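Local coordinates for agmatinase (Burkholderia thailandensis, PDB 4DZ4), which probably hydrolyses agmatine to putrescine and urea with a pair of manganese ions, at residues Y140-L145 / D287-A292; L157-F162 / Y242-I247; A196-G201 / E233-G238. One frame throughout, in Å; residues are numbered along the deposited sequence.

In the fold
Helix 142-153 leads into strand 158-162, and strand 198-202 follows it in the parallel sheet. Contact 3 is the first loop to close: the C-terminal end of helix 225-236 returns onto 196-201. The chain then enters strand 240-246, which pairs with 157-162 in contact 2, so contact 3 nests inside contact 2. Strand 282-289 finally lies beside 240-246, and its end meets 140-145 in contact 1, enclosing both earlier loops. Contacts 1 and 2 touch through Asp-287, which bonds Tyr-242 and Thr-244; contacts 2 and 3 touch through Ser-158 and Ala-196. Contact 1 joins a helix to the sheet near the manganese ions, contact 2 joins two strands within it, and contact 3 packs a helix on it.

Contact 1 of 3, residues Y140-L145 / D287-A292; sequences YITYPL and DVVEVA
Thr-142 and Asp-287 make the one hydrogen bond between 140-145 and 287-292: Thr-142 OG1 gives its proton to Asp-287 OD2 over 2.8 Å. The hydroxyl approaches from above the carboxylate plane, 36° out of it, and the threonine methyl lies against the same oxygen, with Thr-142 CG2 3.4 Å from Asp-287 OD2. Leu-145 CD1 packs 3.8 Å from Asp-287 OD2, a van der Waals contact that covers the carboxylate with a methyl. Beside this polar pair, Ile-141 and Val-289 slide past each other in opposite directions, and Ile-141 CD1 rests 3.9 Å from Val-289 CG1. The isoleucine reaches that methyl because CG1 sits between its own backbone N and carbonyl carbon (chi1 73°) and the chain then runs out extended. Branched aliphatic side chains suit this buried seam between the 3-10 turn that leads into helix 142-153 and the end of strand 282-289.

Further out, Tyr-242 OH also bonds Asp-287 OD2, while Thr-244 OG1 bonds OD1; the carboxylate is thus held at both oxygens by residues of the neighbouring strand. Val-289 packs on Asp-246 and His-139, both manganese ligands, and Glu-290 OE2 accepts the backbone N-H of His-139. A buried aspartate gripped by three hydroxyls is consistent with a stabilised negative charge one step beyond the second-shell Thr-244, which is itself hydrogen-bonded to the metal ligand His-139.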
ATOM      1  N   TYR B 140     -12.029 -19.943 -14.432  1.00  9.45           N
ATOM      2  CA  TYR B 140     -12.239 -21.366 -14.707  1.00  9.46           C
ATOM      3  C   TYR B 140     -13.561 -21.846 -14.091  1.00  9.75           C
ATOM      4  O   TYR B 140     -14.229 -22.733 -14.653  1.00  9.70           O
ATOM      5  CB  TYR B 140     -11.084 -22.219 -14.174  1.00 10.12           C
ATOM      6  CG  TYR B 140     -11.367 -23.692 -14.378  1.00 10.56           C
ATOM      7  CD1 TYR B 140     -11.083 -24.306 -15.590  1.00 11.27           C
ATOM      8  CD2 TYR B 140     -11.970 -24.453 -13.360  1.00 11.05           C
ATOM      9  CE1 TYR B 140     -11.375 -25.653 -15.793  1.00 11.65           C
ATOM     10  CE2 TYR B 140     -12.276 -25.793 -13.552  1.00 11.77           C
ATOM     11  CZ  TYR B 140     -11.956 -26.386 -14.770  1.00 12.36           C
ATOM     12  OH  TYR B 140     -12.246 -27.724 -14.984  1.00 13.86           O
ATOM     13  N   ILE B 141     -13.942 -21.270 -12.945  1.00  9.17           N
ATOM     14  CA  ILE B 141     -15.153 -21.777 -12.244  1.00  9.88           C
ATOM     15  C   ILE B 141     -16.398 -21.779 -13.130  1.00 10.07           C
ATOM     16  O   ILE B 141     -17.315 -22.596 -12.935  1.00 10.14           O
ATOM     17  CB  ILE B 141     -15.436 -21.032 -10.908  1.00  9.62           C
ATOM     18  CG1 ILE B 141     -15.973 -19.599 -11.152  1.00  9.48           C
ATOM     19  CG2 ILE B 141     -14.180 -21.072 -10.002  1.00  9.90           C
ATOM     20  CD1 ILE B 141     -16.447 -18.873  -9.887  1.00  9.53           C
ATOM     21  N   THR B 142     -16.447 -20.872 -14.106  1.00  9.89           N
ATOM     22  CA  THR B 142     -17.637 -20.754 -14.939  1.00 10.21           C
ATOM     23  C   THR B 142     -17.910 -21.998 -15.812  1.00 10.56           C
ATOM     24  O   THR B 142     -19.075 -22.309 -16.129  1.00 10.95           O
ATOM     25  CB  THR B 142     -17.567 -19.488 -15.785  1.00  9.97           C
ATOM     26  OG1 THR B 142     -17.354 -18.366 -14.916  1.00  9.61           O
ATOM     27  CG2 THR B 142     -18.891 -19.280 -16.575  1.00 10.57           C
ATOM     28  N   TYR B 143     -16.849 -22.723 -16.153  1.00 10.69           N
ATOM     29  CA  TYR B 143     -17.011 -23.941 -16.937  1.00 11.04           C
ATOM     30  C   TYR B 143     -17.812 -25.012 -16.164  1.00 11.12           C
ATOM     31  O   TYR B 143     -18.864 -25.436 -16.629  1.00 11.65           O
ATOM     32  CB  TYR B 143     -15.632 -24.428 -17.431  1.00 11.66           C
ATOM     33  CG  TYR B 143     -15.637 -25.732 -18.167  1.00 12.78           C
ATOM     34  CD1 TYR B 143     -16.558 -25.989 -19.209  1.00 13.30           C
ATOM     35  CD2 TYR B 143     -14.686 -26.718 -17.864  1.00 13.65           C
ATOM     36  CE1 TYR B 143     -16.549 -27.205 -19.884  1.00 14.24           C
ATOM     37  CE2 TYR B 143     -14.688 -27.949 -18.521  1.00 14.55           C
ATOM     38  CZ  TYR B 143     -15.611 -28.164 -19.553  1.00 15.12           C
ATOM     39  OH  TYR B 143     -15.578 -29.364 -20.213  1.00 16.06           O
ATOM     40  N   PRO B 144     -17.359 -25.428 -14.959  1.00 10.57           N
ATOM     41  CA  PRO B 144     -18.233 -26.395 -14.279  1.00 11.00           C
ATOM     42  C   PRO B 144     -19.605 -25.827 -13.898  1.00 10.98           C
ATOM     43  O   PRO B 144     -20.598 -26.568 -13.854  1.00 11.40           O
ATOM     44  CB  PRO B 144     -17.442 -26.778 -13.002  1.00 10.78           C
ATOM     45  CG  PRO B 144     -16.303 -25.775 -12.924  1.00 10.28           C
ATOM     46  CD  PRO B 144     -16.019 -25.385 -14.352  1.00 10.42           C
ATOM     47  N   LEU B 145     -19.687 -24.508 -13.685  1.00 10.71           N
ATOM     48  CA  LEU B 145     -20.987 -23.898 -13.411  1.00 11.10           C
ATOM     49  C   LEU B 145     -21.895 -24.045 -14.625  1.00 11.69           C
ATOM     50  O   LEU B 145     -23.077 -24.380 -14.470  1.00 12.01           O
ATOM     51  CB  LEU B 145     -20.837 -22.416 -13.017  1.00 10.78           C
ATOM     52  CG  LEU B 145     -20.185 -22.150 -11.639  1.00 10.57           C
ATOM     53  CD1 LEU B 145     -20.039 -20.645 -11.413  1.00 10.16           C
ATOM     54  CD2 LEU B 145     -20.974 -22.784 -10.479  1.00 11.60           C
ATOM     55  N   ASP B 287     -22.281 -14.991 -12.684  1.00 10.49           N
ATOM     56  CA  ASP B 287     -21.148 -14.976 -11.774  1.00 10.27           C
ATOM     57  C   ASP B 287     -20.326 -13.706 -11.984  1.00 10.12           C
ATOM     58  O   ASP B 287     -20.464 -13.034 -13.010  1.00  9.92           O
ATOM     59  CB  ASP B 287     -20.333 -16.296 -11.860  1.00 10.54           C
ATOM     60  CG  ASP B 287     -19.700 -16.525 -13.219  1.00 10.74           C
ATOM     61  OD1 ASP B 287     -19.133 -15.576 -13.812  1.00 10.77           O
ATOM     62  OD2 ASP B 287     -19.736 -17.677 -13.704  1.00 11.55           O
ATOM     63  N   VAL B 288     -19.541 -13.373 -10.965  1.00  9.45           N
ATOM     64  CA  VAL B 288     -18.672 -12.210 -11.005  1.00  9.22           C
ATOM     65  C   VAL B 288     -17.325 -12.721 -10.499  1.00  8.91           C
ATOM     66  O   VAL B 288     -17.226 -13.162  -9.352  1.00  8.83           O
ATOM     67  CB  VAL B 288     -19.209 -11.092 -10.094  1.00  9.70           C
ATOM     68  CG1 VAL B 288     -18.296  -9.867 -10.189  1.00  9.84           C
ATOM     69  CG2 VAL B 288     -20.664 -10.760 -10.460  1.00 10.41           C
ATOM     70  N   VAL B 289     -16.316 -12.679 -11.371  1.00  8.44           N
ATOM     71  CA  VAL B 289     -15.066 -13.414 -11.114  1.00  8.45           C
ATOM     72  C   VAL B 289     -13.828 -12.521 -11.206  1.00  8.54           C
ATOM     73  O   VAL B 289     -13.898 -11.378 -11.687  1.00  8.48           O
ATOM     74  CB  VAL B 289     -14.879 -14.566 -12.120  1.00  8.43           C
ATOM     75  CG1 VAL B 289     -16.036 -15.579 -11.939  1.00  8.95           C
ATOM     76  CG2 VAL B 289     -14.825 -14.056 -13.574  1.00  8.75           C
ATOM     77  N   GLU B 290     -12.723 -13.087 -10.702  1.00  8.28           N
ATOM     78  CA  GLU B 290     -11.334 -12.606 -10.877  1.00  8.51           C
ATOM     79  C   GLU B 290     -10.998 -11.415  -9.966  1.00  8.31           C
ATOM     80  O   GLU B 290      -9.960 -10.778 -10.159  1.00  8.88           O
ATOM     81  CB  GLU B 290     -11.003 -12.309 -12.350  1.00  9.02           C
ATOM     82  CG  GLU B 290     -11.005 -13.550 -13.276  1.00 10.05           C
ATOM     83  CD  GLU B 290      -9.741 -14.428 -13.183  1.00 10.98           C
ATOM     84  OE1 GLU B 290      -8.787 -14.134 -12.441  1.00 12.21           O
ATOM     85  OE2 GLU B 290      -9.697 -15.451 -13.870  1.00 11.28           O
ATOM     86  N   VAL B 291     -11.826 -11.129  -8.964  1.00  8.12           N
ATOM     87  CA  VAL B 291     -11.391 -10.130  -7.958  1.00  7.95           C
ATOM     88  C   VAL B 291     -10.225 -10.736  -7.132  1.00  8.13           C
ATOM     89  O   VAL B 291     -10.358 -11.849  -6.595  1.00  8.41           O
ATOM     90  CB  VAL B 291     -12.559  -9.710  -7.049  1.00  7.95           C
ATOM     91  CG1 VAL B 291     -12.036  -8.811  -5.925  1.00  7.85           C
ATOM     92  CG2 VAL B 291     -13.663  -8.972  -7.873  1.00  7.88           C
ATOM     93  N   ALA B 292      -9.094 -10.017  -7.062  1.00  8.50           N
ATOM     94  CA  ALA B 292      -7.901 -10.485  -6.343  1.00  8.94           C
ATOM     95  C   ALA B 292      -7.522  -9.395  -5.329  1.00  9.40           C
ATOM     96  O   ALA B 292      -6.875  -8.405  -5.691  1.00  9.35           O
ATOM     97  CB  ALA B 292      -6.766 -10.765  -7.341  1.00  8.65           C
TER

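Contact 2 of 3, residues L157-F162 / Y242-I247; sequences LSLIHF and YLTFDI. With MN (manganese (II) ion), chain P; MN (manganese (II) ion), chain Q.
Asp-246 binds both manganese ions through one oxygen: OD2 lies 2.2 Å from the manganese of chain Q and 2.6 Å from that of chain P, and a water also bridges the two metals. Its backbone is fixed from across the contact, since Asp-246 N donates to Phe-162 O at 2.9 Å. That bond is the last of five in a parallel ladder, in which Ser-158 O, Tyr-242 O, Ile-160 O, Thr-244 O and Phe-162 O accept in turn from the opposite strand; the straightest is Ile-160 N to Tyr-242 O, with 177° at the hydrogen.

Strands 158-162 and 240-246 are neighbours in the central parallel sheet of the arginase fold, whose metal site lies at the C-terminal ends of strands; Asp-163, His-165, Asp-167, Asp-248 and His-139 complete it.

On the Thr-244 face, CG2 lies between Leu-159 and His-161, 3.8 Å from Leu-159 CD1. With OG1 anti to the backbone N (chi1 178°), the methyl is left for this packing while the hydroxyl bonds Asp-287 and His-139. His-161 NE2 bonds the ligand Asp-163.

On the other face, Phe-162 and Phe-245 are slid apart with planes 21° from parallel. Phe-162 CB lies over the Phe-245 ring, 3.8 Å from its centroid, as a CH-pi contact. At the edge of the Phe-162 ring, CE2 meets Leu-243 CD1 at 3.9 Å.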
ATOM      1  N   LEU B 157     -26.640 -22.998 -24.160  1.00 19.33           N
ATOM      2  CA  LEU B 157     -27.033 -21.757 -23.498  1.00 18.47           C
ATOM      3  C   LEU B 157     -26.446 -20.558 -24.222  1.00 17.66           C
ATOM      4  O   LEU B 157     -25.440 -20.687 -24.910  1.00 17.48           O
ATOM      5  CB  LEU B 157     -26.522 -21.751 -22.048  1.00 17.84           C
ATOM      6  CG  LEU B 157     -27.041 -22.911 -21.196  1.00 19.01           C
ATOM      7  CD1 LEU B 157     -26.261 -23.009 -19.890  1.00 18.04           C
ATOM      8  CD2 LEU B 157     -28.530 -22.742 -20.944  1.00 20.21           C
ATOM      9  N   SER B 158     -27.075 -19.400 -24.058  1.00 16.94           N
ATOM     10  CA  SER B 158     -26.470 -18.145 -24.493  1.00 16.19           C
ATOM     11  C   SER B 158     -25.541 -17.646 -23.404  1.00 15.06           C
ATOM     12  O   SER B 158     -25.924 -17.604 -22.216  1.00 15.03           O
ATOM     13  CB  SER B 158     -27.552 -17.103 -24.767  1.00 16.64           C
ATOM     14  OG  SER B 158     -28.123 -17.343 -26.030  1.00 17.13           O
ATOM     15  N   LEU B 159     -24.312 -17.299 -23.785  1.00 14.14           N
ATOM     16  CA  LEU B 159     -23.385 -16.707 -22.819  1.00 13.20           C
ATOM     17  C   LEU B 159     -23.281 -15.204 -23.046  1.00 12.76           C
ATOM     18  O   LEU B 159     -23.107 -14.738 -24.187  1.00 13.08           O
ATOM     19  CB  LEU B 159     -22.002 -17.344 -22.914  1.00 12.93           C
ATOM     20  CG  LEU B 159     -21.039 -16.994 -21.767  1.00 13.26           C
ATOM     21  CD1 LEU B 159     -21.466 -17.685 -20.470  1.00 13.25           C
ATOM     22  CD2 LEU B 159     -19.617 -17.406 -22.153  1.00 12.90           C
ATOM     23  N   ILE B 160     -23.414 -14.456 -21.964  1.00 11.88           N
ATOM     24  CA  ILE B 160     -23.151 -13.005 -22.001  1.00 11.82           C
ATOM     25  C   ILE B 160     -21.906 -12.818 -21.136  1.00 11.02           C
ATOM     26  O   ILE B 160     -21.945 -12.988 -19.931  1.00 10.91           O
ATOM     27  CB  ILE B 160     -24.323 -12.163 -21.456  1.00 12.27           C
ATOM     28  CG1 ILE B 160     -25.609 -12.413 -22.268  1.00 13.18           C
ATOM     29  CG2 ILE B 160     -23.920 -10.677 -21.496  1.00 12.38           C
ATOM     30  CD1 ILE B 160     -26.840 -11.749 -21.663  1.00 13.48           C
ATOM     31  N   HIS B 161     -20.806 -12.445 -21.772  1.00 10.86           N
ATOM     32  CA  HIS B 161     -19.469 -12.562 -21.153  1.00 10.48           C
ATOM     33  C   HIS B 161     -18.752 -11.232 -21.183  1.00 10.60           C
ATOM     34  O   HIS B 161     -18.462 -10.719 -22.260  1.00 11.01           O
ATOM     35  CB  HIS B 161     -18.746 -13.653 -21.934  1.00 10.74           C
ATOM     36  CG  HIS B 161     -17.286 -13.848 -21.589  1.00 10.49           C
ATOM     37  ND1 HIS B 161     -16.438 -14.480 -22.444  1.00 10.92           N
ATOM     38  CD2 HIS B 161     -16.545 -13.538 -20.460  1.00 10.31           C
ATOM     39  CE1 HIS B 161     -15.210 -14.546 -21.897  1.00 10.44           C
ATOM     40  NE2 HIS B 161     -15.264 -13.976 -20.691  1.00 10.33           N
ATOM     41  N   PHE B 162     -18.551 -10.632 -20.008  1.00  9.99           N
ATOM     42  CA  PHE B 162     -17.850  -9.347 -19.908  1.00 10.06           C
ATOM     43  C   PHE B 162     -16.402  -9.661 -19.514  1.00  9.84           C
ATOM     44  O   PHE B 162     -16.182 -10.327 -18.493  1.00  9.61           O
ATOM     45  CB  PHE B 162     -18.486  -8.470 -18.831  1.00 10.10           C
ATOM     46  CG  PHE B 162     -19.854  -7.962 -19.173  1.00 10.87           C
ATOM     47  CD1 PHE B 162     -20.033  -6.663 -19.664  1.00 11.30           C
ATOM     48  CD2 PHE B 162     -20.977  -8.766 -18.968  1.00 10.93           C
ATOM     49  CE1 PHE B 162     -21.302  -6.171 -19.988  1.00 12.19           C
ATOM     50  CE2 PHE B 162     -22.261  -8.272 -19.257  1.00 11.47           C
ATOM     51  CZ  PHE B 162     -22.423  -6.983 -19.761  1.00 11.92           C
ATOM     52  N   TYR B 242     -26.702 -17.119 -19.502  1.00 13.05           N
ATOM     53  CA  TYR B 242     -25.879 -17.077 -18.290  1.00 12.41           C
ATOM     54  C   TYR B 242     -24.934 -15.887 -18.456  1.00 11.74           C
ATOM     55  O   TYR B 242     -24.300 -15.754 -19.493  1.00 11.79           O
ATOM     56  CB  TYR B 242     -25.078 -18.373 -18.169  1.00 12.45           C
ATOM     57  CG  TYR B 242     -24.271 -18.503 -16.876  1.00 12.14           C
ATOM     58  CD1 TYR B 242     -23.011 -17.896 -16.745  1.00 11.75           C
ATOM     59  CD2 TYR B 242     -24.779 -19.211 -15.792  1.00 12.54           C
ATOM     60  CE1 TYR B 242     -22.278 -18.019 -15.571  1.00 11.56           C
ATOM     61  CE2 TYR B 242     -24.052 -19.356 -14.614  1.00 12.35           C
ATOM     62  CZ  TYR B 242     -22.805 -18.751 -14.509  1.00 11.73           C
ATOM     63  OH  TYR B 242     -22.064 -18.877 -13.351  1.00 11.47           O
ATOM     64  N   LEU B 243     -24.841 -15.031 -17.440  1.00 11.35           N
ATOM     65  CA  LEU B 243     -24.005 -13.829 -17.554  1.00 11.14           C
ATOM     66  C   LEU B 243     -22.775 -14.031 -16.694  1.00 10.72           C
ATOM     67  O   LEU B 243     -22.904 -14.294 -15.495  1.00 11.10           O
ATOM     68  CB  LEU B 243     -24.795 -12.613 -17.066  1.00 11.22           C
ATOM     69  CG  LEU B 243     -24.160 -11.229 -17.265  1.00 11.06           C
ATOM     70  CD1 LEU B 243     -25.215 -10.154 -17.491  1.00 11.43           C
ATOM     71  CD2 LEU B 243     -23.277 -10.873 -16.058  1.00 10.52           C
ATOM     72  N   THR B 244     -21.594 -13.897 -17.286  1.00 10.80           N
ATOM     73  CA  THR B 244     -20.347 -14.094 -16.542  1.00 10.60           C
ATOM     74  C   THR B 244     -19.555 -12.801 -16.637  1.00 10.59           C
ATOM     75  O   THR B 244     -19.267 -12.325 -17.736  1.00 11.06           O
ATOM     76  CB  THR B 244     -19.567 -15.353 -17.020  1.00 10.82           C
ATOM     77  OG1 THR B 244     -18.334 -15.468 -16.298  1.00 11.00           O
ATOM     78  CG2 THR B 244     -19.269 -15.321 -18.541  1.00 11.19           C
ATOM     79  N   PHE B 245     -19.275 -12.208 -15.492  1.00 10.09           N
ATOM     80  CA  PHE B 245     -18.604 -10.911 -15.460  1.00 10.20           C
ATOM     81  C   PHE B 245     -17.212 -11.038 -14.861  1.00  9.97           C
ATOM     82  O   PHE B 245     -17.076 -11.191 -13.641  1.00  9.89           O
ATOM     83  CB  PHE B 245     -19.429  -9.883 -14.674  1.00 10.73           C
ATOM     84  CG  PHE B 245     -19.053  -8.459 -14.980  1.00 11.06           C
ATOM     85  CD1 PHE B 245     -17.831  -7.951 -14.549  1.00 11.30           C
ATOM     86  CD2 PHE B 245     -19.917  -7.629 -15.731  1.00 11.60           C
ATOM     87  CE1 PHE B 245     -17.437  -6.642 -14.848  1.00 11.11           C
ATOM     88  CE2 PHE B 245     -19.554  -6.310 -16.003  1.00 11.95           C
ATOM     89  CZ  PHE B 245     -18.310  -5.811 -15.565  1.00 11.93           C
ATOM     90  N   ASP B 246     -16.196 -10.957 -15.710  1.00 10.37           N
ATOM     91  CA  ASP B 246     -14.795 -10.942 -15.256  1.00 10.20           C
ATOM     92  C   ASP B 246     -14.485  -9.470 -14.972  1.00  9.80           C
ATOM     93  O   ASP B 246     -14.591  -8.650 -15.858  1.00  9.79           O
ATOM     94  CB  ASP B 246     -13.910 -11.564 -16.351  1.00 10.67           C
ATOM     95  CG  ASP B 246     -12.377 -11.551 -16.012  1.00 10.83           C
ATOM     96  OD1 ASP B 246     -11.950 -10.808 -15.109  1.00 10.79           O
ATOM     97  OD2 ASP B 246     -11.617 -12.282 -16.694  1.00 11.52           O
ATOM     98  N   ILE B 247     -14.171  -9.138 -13.718  1.00  9.04           N
ATOM     99  CA  ILE B 247     -13.913  -7.754 -13.315  1.00  9.43           C
ATOM    100  C   ILE B 247     -12.823  -7.064 -14.162  1.00  9.38           C
ATOM    101  O   ILE B 247     -12.832  -5.832 -14.295  1.00  9.29           O
ATOM    102  CB  ILE B 247     -13.636  -7.661 -11.795  1.00  9.26           C
ATOM    103  CG1 ILE B 247     -14.049  -6.262 -11.234  1.00  9.94           C
ATOM    104  CG2 ILE B 247     -12.174  -8.061 -11.474  1.00  9.07           C
ATOM    105  CD1 ILE B 247     -15.513  -5.877 -11.391  1.00 10.40           C
TER
HETATM  106 MN    MN P 401     -11.826 -14.424 -18.113  0.78 14.69          MN
HETATM  107 MN    MN Q 402     -10.123 -11.686 -18.135  1.00 13.04          MN
HETATM  108  O   HOH W   1     -10.056 -13.722 -18.519  1.00 13.72           O

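Contact 3 of 3, residues A196-G201 / E233-G238; sequences ASVQVG and ESIVGG
Ile-235 points from the last turn of helix 225-236 toward strand 198-202, and its two branches meet different parts of the 196-201 segment. The CG2 methyl, anti to the backbone N, presses on the main chain: Ile-235 CG2 is 3.5 Å from Ala-196 C and also lies against Ser-197 O. The longer branch runs on to Val-198, where Ile-235 CD1 stands 3.8 Å from Val-198 CG2, the two side chains crossing at a slant. A beta-branched residue suits the place because it can cover backbone and side chain together.

Val-236, next along the helix, brings its CG1 methyl to 3.6 Å from Ala-196 O. That carbonyl bonds Ser-158 OG, so the methyl packs on an oxygen already satisfied. The small Ala-196 lets the helix end come close, its CB 3.8 Å from Ile-235 O. No hydrogen bond crosses between the two segments; the fit is van der Waals packing, mainly of methyls on backbone carbonyls and on Val-198.

The helix stops just beyond, where Gly-237 takes a positive phi (49°), a value glycine adopts readily. Val-198 also packs on Ile-232, one turn earlier. Such aliphatic packing of a helix over parallel strands is typical of the three-layer alpha/beta/alpha fold of the arginase family.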
ATOM      1  N   ALA B 196     -25.384 -17.126 -30.651  1.00 17.93           N
ATOM      2  CA  ALA B 196     -26.303 -16.478 -29.709  1.00 17.06           C
ATOM      3  C   ALA B 196     -25.593 -16.102 -28.416  1.00 15.97           C
ATOM      4  O   ALA B 196     -26.232 -15.912 -27.372  1.00 16.03           O
ATOM      5  CB  ALA B 196     -27.527 -17.377 -29.436  1.00 17.78           C
ATOM      6  N   SER B 197     -24.274 -15.914 -28.497  1.00 14.90           N
ATOM      7  CA  SER B 197     -23.472 -15.517 -27.339  1.00 13.45           C
ATOM      8  C   SER B 197     -22.687 -14.274 -27.689  1.00 13.19           C
ATOM      9  O   SER B 197     -22.487 -13.967 -28.856  1.00 12.92           O
ATOM     10  CB  SER B 197     -22.492 -16.637 -26.959  1.00 13.06           C
ATOM     11  OG  SER B 197     -23.213 -17.738 -26.406  1.00 13.13           O
ATOM     12  N   VAL B 198     -22.222 -13.574 -26.671  1.00 12.61           N
ATOM     13  CA  VAL B 198     -21.577 -12.280 -26.915  1.00 12.87           C
ATOM     14  C   VAL B 198     -20.528 -11.997 -25.856  1.00 12.39           C
ATOM     15  O   VAL B 198     -20.733 -12.269 -24.652  1.00 12.10           O
ATOM     16  CB  VAL B 198     -22.632 -11.137 -27.009  1.00 13.49           C
ATOM     17  CG1 VAL B 198     -23.460 -11.027 -25.717  1.00 13.36           C
ATOM     18  CG2 VAL B 198     -21.963  -9.804 -27.373  1.00 13.41           C
ATOM     19  N   GLN B 199     -19.410 -11.426 -26.309  1.00 12.06           N
ATOM     20  CA  GLN B 199     -18.294 -11.103 -25.432  1.00 12.10           C
ATOM     21  C   GLN B 199     -18.085  -9.592 -25.509  1.00 11.91           C
ATOM     22  O   GLN B 199     -18.003  -9.041 -26.596  1.00 13.15           O
ATOM     23  CB  GLN B 199     -17.066 -11.889 -25.867  1.00 11.94           C
ATOM     24  CG  GLN B 199     -17.276 -13.403 -25.706  1.00 12.18           C
ATOM     25  CD  GLN B 199     -16.092 -14.239 -26.153  1.00 12.89           C
ATOM     26  OE1 GLN B 199     -15.567 -14.079 -27.262  1.00 13.83           O
ATOM     27  NE2 GLN B 199     -15.636 -15.135 -25.264  1.00 12.95           N
ATOM     28  N   VAL B 200     -18.026  -8.951 -24.351  1.00 11.37           N
ATOM     29  CA  VAL B 200     -18.109  -7.485 -24.245  1.00 11.52           C
ATOM     30  C   VAL B 200     -16.888  -6.940 -23.483  1.00 10.84           C
ATOM     31  O   VAL B 200     -16.600  -7.377 -22.360  1.00 10.76           O
ATOM     32  CB  VAL B 200     -19.376  -7.053 -23.480  1.00 11.84           C
ATOM     33  CG1 VAL B 200     -19.473  -5.524 -23.454  1.00 12.50           C
ATOM     34  CG2 VAL B 200     -20.644  -7.630 -24.136  1.00 12.51           C
ATOM     35  N   GLY B 201     -16.186  -5.984 -24.091  1.00 10.92           N
ATOM     36  CA  GLY B 201     -15.005  -5.364 -23.482  1.00 10.67           C
ATOM     37  C   GLY B 201     -13.687  -6.023 -23.905  1.00 10.68           C
ATOM     38  O   GLY B 201     -12.602  -5.637 -23.438  1.00 10.13           O
ATOM     39  N   GLU B 233     -29.070  -7.703 -26.369  1.00 20.61           N
ATOM     40  CA  GLU B 233     -30.464  -8.160 -26.405  1.00 22.40           C
ATOM     41  C   GLU B 233     -30.792  -8.809 -27.742  1.00 22.58           C
ATOM     42  O   GLU B 233     -31.457  -9.856 -27.805  1.00 23.16           O
ATOM     43  CB  GLU B 233     -31.405  -6.982 -26.185  1.00 24.90           C
ATOM     44  CG  GLU B 233     -31.357  -6.400 -24.791  1.00 26.09           C
ATOM     45  CD  GLU B 233     -32.380  -5.298 -24.641  1.00 28.89           C
ATOM     46  OE1 GLU B 233     -32.166  -4.206 -25.211  1.00 31.70           O
ATOM     47  OE2 GLU B 233     -33.420  -5.533 -23.992  1.00 29.40           O
ATOM     48  N   SER B 234     -30.290  -8.201 -28.814  1.00 22.63           N
ATOM     49  CA  SER B 234     -30.517  -8.684 -30.165  1.00 23.32           C
ATOM     50  C   SER B 234     -29.905 -10.073 -30.383  1.00 22.62           C
ATOM     51  O   SER B 234     -30.495 -10.944 -31.025  1.00 22.87           O
ATOM     52  CB  SER B 234     -29.937  -7.711 -31.183  1.00 24.07           C
ATOM     53  OG  SER B 234     -30.343  -8.119 -32.474  1.00 26.94           O
ATOM     54  N   ILE B 235     -28.720 -10.271 -29.820  1.00 20.55           N
ATOM     55  CA  ILE B 235     -28.000 -11.529 -29.981  1.00 19.61           C
ATOM     56  C   ILE B 235     -28.641 -12.680 -29.181  1.00 19.17           C
ATOM     57  O   ILE B 235     -28.823 -13.783 -29.713  1.00 19.92           O
ATOM     58  CB  ILE B 235     -26.515 -11.346 -29.587  1.00 18.42           C
ATOM     59  CG1 ILE B 235     -25.802 -10.530 -30.667  1.00 18.23           C
ATOM     60  CG2 ILE B 235     -25.842 -12.706 -29.372  1.00 17.75           C
ATOM     61  CD1 ILE B 235     -24.504  -9.873 -30.242  1.00 17.57           C
ATOM     62  N   VAL B 236     -28.978 -12.430 -27.920  1.00 18.70           N
ATOM     63  CA  VAL B 236     -29.490 -13.514 -27.067  1.00 18.98           C
ATOM     64  C   VAL B 236     -31.002 -13.762 -27.207  1.00 19.90           C
ATOM     65  O   VAL B 236     -31.491 -14.846 -26.874  1.00 20.46           O
ATOM     66  CB  VAL B 236     -29.080 -13.367 -25.572  1.00 18.23           C
ATOM     67  CG1 VAL B 236     -27.560 -13.231 -25.443  1.00 17.35           C
ATOM     68  CG2 VAL B 236     -29.786 -12.185 -24.910  1.00 18.63           C
ATOM     69  N   GLY B 237     -31.732 -12.762 -27.701  1.00 20.89           N
ATOM     70  CA  GLY B 237     -33.193 -12.854 -27.823  1.00 22.39           C
ATOM     71  C   GLY B 237     -33.787 -13.351 -26.514  1.00 22.25           C
ATOM     72  O   GLY B 237     -33.495 -12.803 -25.449  1.00 22.02           O
ATOM     73  N   GLY B 238     -34.600 -14.411 -26.586  1.00 23.52           N
ATOM     74  CA  GLY B 238     -35.207 -14.955 -25.375  1.00 23.68           C
ATOM     75  C   GLY B 238     -34.611 -16.279 -24.919  1.00 22.95           C
ATOM     76  O   GLY B 238     -35.236 -17.016 -24.133  1.00 23.28           O
TER